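Local atomic coordinates of putative type VI secretion protein (PDB entry 4HH5), a protein that probably hydrolyses ATP as a ClpV-type AAA+ chaperone of the type VI secretion system, of which this is the alpha-helical N-terminal domain. Residues A[24-29]-A[44-49]; A[39-44]-A[71-76]; A[53-58]-A[113-118]. All blocks are in the same frame, centred on the assembly; numbering follows the deposited sequence.

Contact 1 of 3, residues A[24-29]-A[44-49]; sequences EGAASL and LLKLLE
Lys46 lays its aliphatic chain across the backbone of helix 17-32 at Gly25 and Ala26. From CB, which stands near the amide of Ala26, the chain leaves with CG beside its own backbone N (chi1 -72°) and then bends at chi2. CG settles closest, 3.5 Å from Ala26 N and 3.6 Å from Gly25 C. CD moves on over the carbonyl group of Gly25, and CE stays with it at 3.8 Å from Gly25 O. Beyond the bend the chain runs out extended, and Lys46 NZ forms a salt bridge of 3.0 Å with Glu49 OE1, met from above the carboxylate plane. Lysine suits this edge because methylenes do the packing while the ammonium stays with an acid three residues on. Gly25, with no side chain, leaves its backbone bare for them to lie on. The approach belongs to the mainly helical Clp N-terminal domain: the axes of segments 24-29 and 44-49 come within 8.7 Å at 122°, consistent with the small residues Gly25 and Ala26 at the crossing. Farther along, Leu29 and Leu45 cross at about a right angle, CD2 to CD2 at 4.0 Å. Outside this pair, Leu29 also touches Leu77 and Leu45 touches Trp70, both on helix 66-78.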
# COMPACT_ATOMS: atom_id res chain seq x y z
N GLU A 24 -7.94 -1.03 6.65
CA GLU A 24 -8.88 -0.83 7.77
C GLU A 24 -8.16 -0.06 8.89
O GLU A 24 -8.74 0.85 9.46
CB GLU A 24 -9.41 -2.16 8.31
CG GLU A 24 -10.26 -2.92 7.31
N GLY A 25 -6.90 -0.44 9.17
CA GLY A 25 -6.06 0.24 10.16
C GLY A 25 -5.82 1.70 9.80
O GLY A 25 -5.89 2.57 10.68
N ALA A 26 -5.58 1.98 8.50
CA ALA A 26 -5.39 3.34 7.98
C ALA A 26 -6.67 4.18 8.14
O ALA A 26 -6.59 5.35 8.54
CB ALA A 26 -4.96 3.30 6.51
N ALA A 27 -7.85 3.57 7.86
CA ALA A 27 -9.17 4.20 8.01
C ALA A 27 -9.43 4.50 9.49
O ALA A 27 -9.93 5.59 9.81
CB ALA A 27 -10.27 3.29 7.46
N SER A 28 -9.06 3.56 10.41
CA SER A 28 -9.21 3.75 11.86
C SER A 28 -8.32 4.88 12.36
O SER A 28 -8.79 5.71 13.14
CB SER A 28 -8.89 2.46 12.61
OG SER A 28 -9.88 1.48 12.34
N LEU A 29 -7.06 4.95 11.87
CA LEU A 29 -6.11 5.99 12.24
C LEU A 29 -6.62 7.38 11.80
O LEU A 29 -6.58 8.32 12.59
CB LEU A 29 -4.72 5.67 11.68
CG LEU A 29 -3.65 6.77 11.67
CD1 LEU A 29 -3.12 7.07 13.08
CD2 LEU A 29 -2.50 6.39 10.76
N LEU A 44 0.59 2.85 3.81
CA LEU A 44 1.98 2.38 3.92
C LEU A 44 2.43 2.30 5.38
O LEU A 44 3.10 1.33 5.75
CB LEU A 44 2.96 3.24 3.09
CG LEU A 44 2.84 3.12 1.56
CD1 LEU A 44 3.46 4.32 0.87
CD2 LEU A 44 3.46 1.83 1.03
N LEU A 45 2.03 3.28 6.20
CA LEU A 45 2.35 3.30 7.63
C LEU A 45 1.82 2.02 8.28
O LEU A 45 2.56 1.33 8.97
CB LEU A 45 1.71 4.55 8.28
CG LEU A 45 2.02 4.82 9.75
CD1 LEU A 45 2.18 6.28 9.99
CD2 LEU A 45 0.90 4.33 10.65
N LYS A 46 0.54 1.69 8.03
CA LYS A 46 -0.11 0.51 8.59
C LYS A 46 0.41 -0.79 8.02
O LYS A 46 0.50 -1.77 8.76
CB LYS A 46 -1.63 0.60 8.52
CG LYS A 46 -2.20 1.61 9.52
CD LYS A 46 -2.21 1.05 10.95
CE LYS A 46 -2.36 2.12 11.99
NZ LYS A 46 -2.23 1.57 13.36
N LEU A 47 0.83 -0.79 6.73
CA LEU A 47 1.44 -1.97 6.14
C LEU A 47 2.77 -2.28 6.85
O LEU A 47 2.99 -3.41 7.29
CB LEU A 47 1.66 -1.80 4.63
CG LEU A 47 0.42 -1.94 3.72
CD1 LEU A 47 0.69 -1.30 2.35
CD2 LEU A 47 0.02 -3.41 3.54
N LEU A 48 3.63 -1.25 7.02
CA LEU A 48 4.92 -1.38 7.70
C LEU A 48 4.73 -1.69 9.18
O LEU A 48 5.55 -2.40 9.75
CB LEU A 48 5.79 -0.12 7.52
CG LEU A 48 6.22 0.23 6.09
CD1 LEU A 48 6.96 1.53 6.06
CD2 LEU A 48 7.09 -0.88 5.46
N GLU A 49 3.62 -1.21 9.79
CA GLU A 49 3.31 -1.51 11.18
C GLU A 49 3.03 -3.00 11.40
O GLU A 49 3.38 -3.55 12.45
CB GLU A 49 2.15 -0.66 11.68
CG GLU A 49 2.03 -0.72 13.19
CD GLU A 49 1.22 0.40 13.81
OE1 GLU A 49 0.70 1.25 13.06
OE2 GLU A 49 1.16 0.44 15.06

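Contact 2 of 3, residues A[39-44]-A[71-76]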
# COMPACT_ATOMS: atom_id res chain seq x y z
N THR A 39 -5.03 8.38 2.74
CA THR A 39 -4.00 8.52 1.71
C THR A 39 -3.11 7.26 1.59
O THR A 39 -3.09 6.46 2.54
CB THR A 39 -3.12 9.73 2.03
OG1 THR A 39 -2.32 9.40 3.16
CG2 THR A 39 -3.91 11.02 2.25
N PRO A 40 -2.32 7.10 0.49
CA PRO A 40 -1.39 5.95 0.42
C PRO A 40 -0.38 5.97 1.56
O PRO A 40 0.05 4.91 1.97
CB PRO A 40 -0.71 6.11 -0.94
CG PRO A 40 -1.61 7.01 -1.73
CD PRO A 40 -2.20 7.94 -0.72
N GLU A 41 -0.02 7.17 2.09
CA GLU A 41 0.91 7.29 3.22
C GLU A 41 0.31 6.64 4.47
O GLU A 41 1.04 5.94 5.18
CB GLU A 41 1.30 8.75 3.50
CG GLU A 41 2.19 9.37 2.43
CD GLU A 41 1.50 9.98 1.23
OE1 GLU A 41 0.27 9.79 1.06
OE2 GLU A 41 2.20 10.67 0.46
N HIS A 42 -1.02 6.84 4.72
CA HIS A 42 -1.72 6.23 5.87
C HIS A 42 -1.66 4.70 5.73
O HIS A 42 -1.41 3.99 6.71
CB HIS A 42 -3.20 6.66 5.93
CG HIS A 42 -3.42 8.07 6.41
ND1 HIS A 42 -3.85 9.06 5.54
CD2 HIS A 42 -3.33 8.58 7.66
CE1 HIS A 42 -3.96 10.15 6.28
NE2 HIS A 42 -3.67 9.92 7.56
N TRP A 43 -1.89 4.20 4.50
CA TRP A 43 -1.86 2.78 4.18
C TRP A 43 -0.46 2.19 4.35
O TRP A 43 -0.33 1.15 4.99
CB TRP A 43 -2.35 2.55 2.75
CG TRP A 43 -2.88 1.17 2.47
CD1 TRP A 43 -3.01 0.13 3.35
CD2 TRP A 43 -3.37 0.70 1.21
NE1 TRP A 43 -3.54 -0.96 2.71
CE2 TRP A 43 -3.79 -0.64 1.40
CE3 TRP A 43 -3.52 1.28 -0.06
CZ2 TRP A 43 -4.36 -1.39 0.37
CZ3 TRP A 43 -4.09 0.53 -1.08
CH2 TRP A 43 -4.50 -0.79 -0.86
N LEU A 44 0.59 2.85 3.81
CA LEU A 44 1.98 2.38 3.92
C LEU A 44 2.43 2.30 5.38
O LEU A 44 3.10 1.33 5.75
CB LEU A 44 2.96 3.24 3.09
CG LEU A 44 2.84 3.12 1.56
CD1 LEU A 44 3.46 4.32 0.87
CD2 LEU A 44 3.46 1.83 1.03
N GLN A 71 9.96 7.09 10.36
CA GLN A 71 10.03 8.47 10.86
C GLN A 71 9.49 9.49 9.86
O GLN A 71 8.82 10.44 10.26
CB GLN A 71 11.46 8.83 11.29
CG GLN A 71 11.91 8.19 12.61
CD GLN A 71 11.11 8.62 13.82
OE1 GLN A 71 10.76 9.79 13.99
NE2 GLN A 71 10.82 7.67 14.70
N SER A 72 9.75 9.27 8.55
CA SER A 72 9.27 10.14 7.47
C SER A 72 7.75 10.08 7.40
O SER A 72 7.11 11.12 7.22
CB SER A 72 9.88 9.71 6.14
OG SER A 72 11.30 9.81 6.21
N LEU A 73 7.17 8.87 7.56
CA LEU A 73 5.73 8.66 7.55
C LEU A 73 5.07 9.29 8.77
O LEU A 73 4.01 9.90 8.62
CB LEU A 73 5.36 7.17 7.41
CG LEU A 73 5.56 6.55 6.03
CD1 LEU A 73 5.50 5.04 6.10
CD2 LEU A 73 4.53 7.06 5.01
N LEU A 74 5.75 9.24 9.95
CA LEU A 74 5.26 9.88 11.18
C LEU A 74 5.25 11.39 11.01
O LEU A 74 4.30 12.04 11.46
CB LEU A 74 6.15 9.55 12.38
CG LEU A 74 5.96 8.22 13.08
CD1 LEU A 74 6.79 8.20 14.34
CD2 LEU A 74 4.51 7.96 13.44
N GLY A 75 6.32 11.92 10.41
CA GLY A 75 6.49 13.34 10.12
C GLY A 75 5.41 13.84 9.19
O GLY A 75 4.80 14.88 9.44
N TRP A 76 5.14 13.06 8.13
CA TRP A 76 4.09 13.33 7.16
C TRP A 76 2.73 13.31 7.85
O TRP A 76 1.92 14.20 7.60
CB TRP A 76 4.14 12.30 6.00
CG TRP A 76 3.06 12.51 4.98
CD1 TRP A 76 3.16 13.22 3.82
CD2 TRP A 76 1.71 12.05 5.06
NE1 TRP A 76 1.96 13.21 3.16
CE2 TRP A 76 1.04 12.51 3.90
CE3 TRP A 76 0.98 11.30 6.00
CZ2 TRP A 76 -0.31 12.24 3.66
CZ3 TRP A 76 -0.36 11.05 5.78
CH2 TRP A 76 -0.99 11.51 4.61
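Trp76 holds its CG opposite the backbone N (chi1 179°), which carries the indole out to helix 40-50, while Glu41 starts with CG beside its own N (chi1 -70°) and bends at chi2 (85°), which sets its chain over the indole face. Glu41 CB sits 3.5 Å from the centroid of the six-membered ring of Trp76, almost on the ring normal, a CH-pi contact. Beyond it the carboxylate stacks nearly parallel to the indole, with CD 3.7 Å from Trp76 CE2, and its OE2 accepts from Arg130 N. A glutamate thus serves twice, by flat and aliphatic packing and by a buried polar end that has a partner. His42 and Trp76 make a T-shaped pair: the indole edge points at the face of the His42 ring, whose centroid is 5.1 Å from that of the six-membered ring. Thr39 N donates to His42 ND1 at 3.1 Å, in the imidazole plane, which helps fix that ring; the two residues form the capping box that starts the helix. Leu73 fills the other end, its CD2 3.7 Å from Glu41 O and its CD1 near Leu44 CB. Helix 66-78 therefore covers one flank of helix 40-50, while Pro40 and Trp43 pack on helix 92-107 and His42 also touches helix 17-32.

Contact 3 of 3, residues A[53-58]-A[113-118]; sequences GDLTVL and IRSVHL
Asp54 and Arg114 meet in a side-on salt bridge, the tightly packed part of this contact. Arg114 NH2 donates to Asp54 OD1 at 2.9 Å, nearly in the guanidinium plane and almost straight (170°); OD1 also has a hydrogen bond with Ser156 OG. Arg114 NE donates to Asp54 OD2 at 2.8 Å, on the syn lone pair. The anti lone pair of Asp54 OD2 is taken by Val116 N at 3.2 Å, an amide in the first turn of helix 115-124, so one carboxylate oxygen grips both the arginine and a helix start. Arg114, at the N-cap position of that helix, places CG between its backbone N and carbonyl carbon (chi1 57°) and bends at chi3, which brings NE back beside the acid. Aspartate suits the site because its short chain keeps both oxygens close to its own backbone, and the positive charge together with the amide probably favours its ionised form. Ser115 OG lies 3.2 Å from Asp54 CB; so small a residue, the first of helix 115-124, lets the start of helix 54-61 come close, and its hydroxyl bonds to Glu158 OE2, which also accepts from Asp54 N.

The looser part is thin: Leu58 CD1 and Val116 CG2 are 4.4 Å apart, and Leu55 CG lies 4.2 Å from Ser115 OG. Of the touching residues Arg114 is partly exposed, its NH1 in a salt bridge to Asp153 OD1. The contact thus joins two helix starts of the Clp N-terminal domain, flanked by helix 149-155 next to Val57 and Val116, helix 40-50 against Leu55 and Leu118, and helix 92-107 behind Ile113 and His117.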
# COMPACT_ATOMS: atom_id res chain seq x y z
N GLY A 53 4.98 -8.36 5.71
CA GLY A 53 4.59 -8.47 4.31
C GLY A 53 5.69 -8.27 3.29
O GLY A 53 6.88 -8.26 3.64
N ASP A 54 5.29 -8.10 2.01
CA ASP A 54 6.24 -7.93 0.91
C ASP A 54 7.20 -6.77 1.10
O ASP A 54 8.38 -6.93 0.83
CB ASP A 54 5.53 -7.87 -0.46
CG ASP A 54 4.61 -9.04 -0.78
OD1 ASP A 54 4.82 -10.14 -0.22
OD2 ASP A 54 3.73 -8.89 -1.64
N LEU A 55 6.71 -5.61 1.61
CA LEU A 55 7.53 -4.42 1.84
C LEU A 55 8.68 -4.67 2.80
O LEU A 55 9.81 -4.27 2.52
CB LEU A 55 6.67 -3.25 2.36
CG LEU A 55 5.73 -2.56 1.39
CD1 LEU A 55 4.90 -1.52 2.13
CD2 LEU A 55 6.50 -1.85 0.26
N THR A 56 8.38 -5.32 3.95
CA THR A 56 9.37 -5.67 4.99
C THR A 56 10.42 -6.63 4.45
O THR A 56 11.61 -6.44 4.71
CB THR A 56 8.66 -6.20 6.25
OG1 THR A 56 7.81 -5.17 6.75
CG2 THR A 56 9.65 -6.65 7.34
N VAL A 57 9.99 -7.65 3.68
CA VAL A 57 10.89 -8.64 3.06
C VAL A 57 11.89 -7.94 2.11
O VAL A 57 13.10 -8.22 2.16
CB VAL A 57 10.08 -9.77 2.36
CG1 VAL A 57 10.98 -10.66 1.48
CG2 VAL A 57 9.34 -10.62 3.39
N LEU A 58 11.39 -7.02 1.28
CA LEU A 58 12.21 -6.25 0.34
C LEU A 58 13.18 -5.31 1.06
O LEU A 58 14.36 -5.28 0.72
CB LEU A 58 11.33 -5.51 -0.68
CG LEU A 58 10.52 -6.42 -1.62
CD1 LEU A 58 9.44 -5.63 -2.34
CD2 LEU A 58 11.40 -7.15 -2.61
N ILE A 113 -4.72 -8.71 -4.79
CA ILE A 113 -3.74 -7.64 -4.69
C ILE A 113 -2.93 -7.81 -3.41
O ILE A 113 -3.49 -7.89 -2.32
CB ILE A 113 -4.41 -6.23 -4.74
CG1 ILE A 113 -5.39 -6.10 -5.94
CG2 ILE A 113 -3.36 -5.11 -4.76
CD1 ILE A 113 -6.32 -4.87 -5.84
N ARG A 114 -1.59 -7.80 -3.56
CA ARG A 114 -0.67 -7.88 -2.42
C ARG A 114 0.16 -6.60 -2.36
O ARG A 114 0.11 -5.82 -3.32
CB ARG A 114 0.16 -9.17 -2.41
CG ARG A 114 0.99 -9.43 -3.63
CD ARG A 114 1.43 -10.88 -3.66
NE ARG A 114 2.48 -11.15 -2.68
CZ ARG A 114 3.08 -12.33 -2.55
NH1 ARG A 114 2.74 -13.35 -3.33
NH2 ARG A 114 4.04 -12.49 -1.64
N SER A 115 0.90 -6.36 -1.26
CA SER A 115 1.67 -5.11 -1.15
C SER A 115 2.71 -4.89 -2.24
O SER A 115 2.95 -3.75 -2.62
CB SER A 115 2.24 -4.89 0.25
OG SER A 115 3.21 -5.86 0.58
N VAL A 116 3.28 -5.98 -2.80
CA VAL A 116 4.24 -5.85 -3.91
C VAL A 116 3.59 -5.21 -5.15
O VAL A 116 4.28 -4.53 -5.89
CB VAL A 116 5.01 -7.16 -4.23
CG1 VAL A 116 4.12 -8.18 -4.95
CG2 VAL A 116 6.27 -6.88 -5.05
N HIS A 117 2.26 -5.42 -5.35
CA HIS A 117 1.52 -4.83 -6.47
C HIS A 117 1.30 -3.35 -6.23
O HIS A 117 1.35 -2.57 -7.18
CB HIS A 117 0.19 -5.55 -6.73
CG HIS A 117 0.35 -7.02 -7.01
ND1 HIS A 117 -0.47 -7.96 -6.43
CD2 HIS A 117 1.24 -7.65 -7.81
CE1 HIS A 117 -0.07 -9.13 -6.89
NE2 HIS A 117 0.98 -8.99 -7.71
N LEU A 118 1.09 -2.96 -4.96
CA LEU A 118 0.96 -1.55 -4.57
C LEU A 118 2.33 -0.90 -4.80
O LEU A 118 2.39 0.23 -5.27
CB LEU A 118 0.57 -1.41 -3.09
CG LEU A 118 -0.75 -2.10 -2.64
CD1 LEU A 118 -0.90 -2.04 -1.11
CD2 LEU A 118 -1.96 -1.44 -3.28

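Overall arrangement
Helix 40-50 serves both contact 1 and contact 2: one flank meets helix 17-32, another helix 66-78. Their ranges overlap at Leu44, which packs across the interface in contact 2 only. Contact 1 is only partly buried and rests on aliphatic packing over backbone, whereas contact 2 is buried and built round an indole. Contact 3, also buried, differs in chemistry, since charge and amide bonds tie two helix starts far apart in sequence. It still joins the others through leucines: Leu55 packs on Leu44 and Leu48, and Leu118 on Leu47 and Trp43. Along the chain, contact 1 closes before contact 3 opens, while contact 2 interleaves with both, knitting the helices into one domain.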